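Local coordinates for lipolytic protein G-D-S-L family (Veillonella parvula DSM 2008, PDB 4RW0) that probably hydrolyses ester bonds of lipids or other acylated substrates as a member of the GDSL lipase/acylhydrolase family, at residues 50-55 against 96-101. Numbering follows the deposited sequence.
Sequences GMIYNI and IELAST
Ile55 and Leu98 carry a small apolar contact between two neighbouring helices, 48-59 and 85-100. The segments 50-55 and 96-100 that meet here run almost parallel, with 8° between their directions and 10.2 Å between their axes. The nearest atoms are two methyl groups: CD2 of Leu98 lies 3.6 Å from CG2 of Ile55. These side chains point across the gap from opposite sides and pass alongside each other in opposite directions, and CD2 of Leu98 is also 4.0 Å from Ile55 CB. Ile55 holds CG2 anti to its own nitrogen and CG1 anti to the carbonyl carbon (chi1 -67°), which offers the CG2 methyl to the leucine. The same leucine methyl reaches back one turn to Ile52, 4.3 Å from its CG2 and close to its carbonyl O as well. Ala99 adds its CA beside Ile55 CG2, where the two backbones come nearest, at 7.0 Å between the CA atoms of Ile55 and Ala99.

Both helices pack on the parallel five-stranded sheet of the alpha/beta SGNH-hydrolase fold, whose strand order is 2-1-3-4-5. Ile55 and Ala99 both rest on Leu72 of strand 69-73, joining the helix pair to the sheet, while Leu98 lies at the more open margin of the contact. Around Leu98, two hydroxyls bond back to backbone carbonyls of residues 96-101. The Ser100 OG hydroxyl donates to Ile96 O at 2.8 Å, from the opposite face of that carbonyl to Ser100 N. Thr101 OG1 donates to Leu98 O at 2.7 Å, nearly in line with the C=O bond.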
loop_
_atom_site.group_PDB
_atom_site.type_symbol
_atom_site.label_atom_id
_atom_site.label_comp_id
_atom_site.label_asym_id
_atom_site.label_seq_id
_atom_site.Cartn_x
_atom_site.Cartn_y
_atom_site.Cartn_z
ATOM N N GLY A 50 11.552 -7.826 -3.101
ATOM C CA GLY A 50 12.357 -6.645 -2.747
ATOM C C GLY A 50 11.857 -5.870 -1.533
ATOM O O GLY A 50 12.623 -5.394 -0.661
HETATM N N MSE A 51 10.552 -5.785 -1.393
HETATM C CA MSE A 51 9.970 -5.148 -0.179
HETATM C C MSE A 51 10.314 -5.919 1.093
HETATM O O MSE A 51 10.522 -5.357 2.109
HETATM C CB MSE A 51 8.440 -5.005 -0.303
HETATM C CG MSE A 51 7.813 -4.336 0.933
HETATM SE SE MSE A 51 5.833 -4.005 0.767
HETATM C CE MSE A 51 5.270 -5.875 1.009
ATOM N N ILE A 52 10.235 -7.240 1.053
ATOM C CA ILE A 52 10.708 -8.080 2.174
ATOM C C ILE A 52 12.095 -7.725 2.581
ATOM O O ILE A 52 12.393 -7.537 3.792
ATOM C CB ILE A 52 10.551 -9.590 1.850
ATOM C CG1 ILE A 52 9.075 -9.917 1.804
ATOM C CG2 ILE A 52 11.231 -10.464 2.921
ATOM C CD1 ILE A 52 8.713 -11.276 1.271
ATOM N N TYR A 53 12.972 -7.588 1.614
ATOM C CA TYR A 53 14.328 -7.158 1.947
ATOM C C TYR A 53 14.369 -5.796 2.658
ATOM O O TYR A 53 15.108 -5.588 3.636
ATOM C CB TYR A 53 15.266 -7.143 0.729
ATOM C CG TYR A 53 15.395 -8.461 -0.026
ATOM C CD1 TYR A 53 15.259 -9.721 0.608
ATOM C CD2 TYR A 53 15.592 -8.458 -1.394
ATOM C CE1 TYR A 53 15.329 -10.915 -0.121
ATOM C CE2 TYR A 53 15.653 -9.640 -2.141
ATOM C CZ TYR A 53 15.574 -10.875 -1.481
ATOM O OH TYR A 53 15.604 -11.943 -2.332
ATOM N N ASN A 54 13.555 -4.842 2.174
ATOM C CA ASN A 54 13.475 -3.542 2.857
ATOM C C ASN A 54 13.005 -3.660 4.261
ATOM O O ASN A 54 13.497 -2.986 5.151
ATOM C CB ASN A 54 12.617 -2.571 2.069
ATOM C CG ASN A 54 13.250 -2.198 0.724
ATOM O OD1 ASN A 54 14.447 -2.241 0.545
ATOM N ND2 ASN A 54 12.435 -1.773 -0.189
ATOM N N ILE A 55 12.011 -4.541 4.480
ATOM C CA ILE A 55 11.475 -4.703 5.801
ATOM C C ILE A 55 12.523 -5.331 6.721
ATOM O O ILE A 55 12.669 -4.941 7.858
ATOM C CB ILE A 55 10.203 -5.587 5.755
ATOM C CG1 ILE A 55 9.117 -4.855 5.032
ATOM C CG2 ILE A 55 9.699 -5.886 7.110
ATOM C CD1 ILE A 55 7.919 -5.753 4.708
ATOM N N ILE A 96 3.831 -9.863 5.611
ATOM C CA ILE A 96 2.934 -9.515 6.680
ATOM C C ILE A 96 3.337 -10.202 7.975
ATOM O O ILE A 96 3.323 -9.592 9.056
ATOM C CB ILE A 96 1.467 -9.874 6.305
ATOM C CG1 ILE A 96 0.932 -9.016 5.146
ATOM C CG2 ILE A 96 0.551 -9.789 7.509
ATOM C CD1 ILE A 96 -0.294 -9.597 4.448
ATOM N N GLU A 97 3.749 -11.459 7.864
ATOM C CA GLU A 97 4.226 -12.242 9.083
ATOM C C GLU A 97 5.499 -11.658 9.634
ATOM O O GLU A 97 5.624 -11.452 10.850
ATOM C CB GLU A 97 4.433 -13.695 8.716
ATOM C CG GLU A 97 3.127 -14.378 8.343
ATOM C CD GLU A 97 3.297 -15.803 7.773
ATOM O OE1 GLU A 97 4.423 -16.212 7.332
ATOM O OE2 GLU A 97 2.257 -16.508 7.754
ATOM N N LEU A 98 6.405 -11.269 8.741
ATOM C CA LEU A 98 7.621 -10.605 9.182
ATOM C C LEU A 98 7.347 -9.283 9.851
ATOM O O LEU A 98 7.750 -9.051 10.996
ATOM C CB LEU A 98 8.582 -10.450 8.001
ATOM C CG LEU A 98 9.832 -9.624 8.299
ATOM C CD1 LEU A 98 10.667 -10.311 9.402
ATOM C CD2 LEU A 98 10.621 -9.359 7.010
ATOM N N ALA A 99 6.581 -8.384 9.189
ATOM C CA ALA A 99 6.313 -7.093 9.799
ATOM C C ALA A 99 5.577 -7.205 11.127
ATOM O O ALA A 99 5.778 -6.388 12.034
ATOM C CB ALA A 99 5.513 -6.215 8.784
ATOM N N SER A 100 4.745 -8.228 11.275
ATOM C CA SER A 100 3.994 -8.423 12.530
ATOM C C SER A 100 4.825 -8.627 13.771
ATOM O O SER A 100 4.347 -8.362 14.873
ATOM C CB SER A 100 3.073 -9.637 12.468
ATOM O OG SER A 100 2.049 -9.276 11.584
ATOM N N THR A 101 6.086 -9.000 13.588
ATOM C CA THR A 101 6.964 -9.167 14.747
ATOM C C THR A 101 7.467 -7.850 15.286
ATOM O O THR A 101 8.025 -7.838 16.389
ATOM C CB THR A 101 8.165 -10.041 14.395
ATOM O OG1 THR A 101 8.954 -9.376 13.404
ATOM C CG2 THR A 101 7.725 -11.413 13.856
#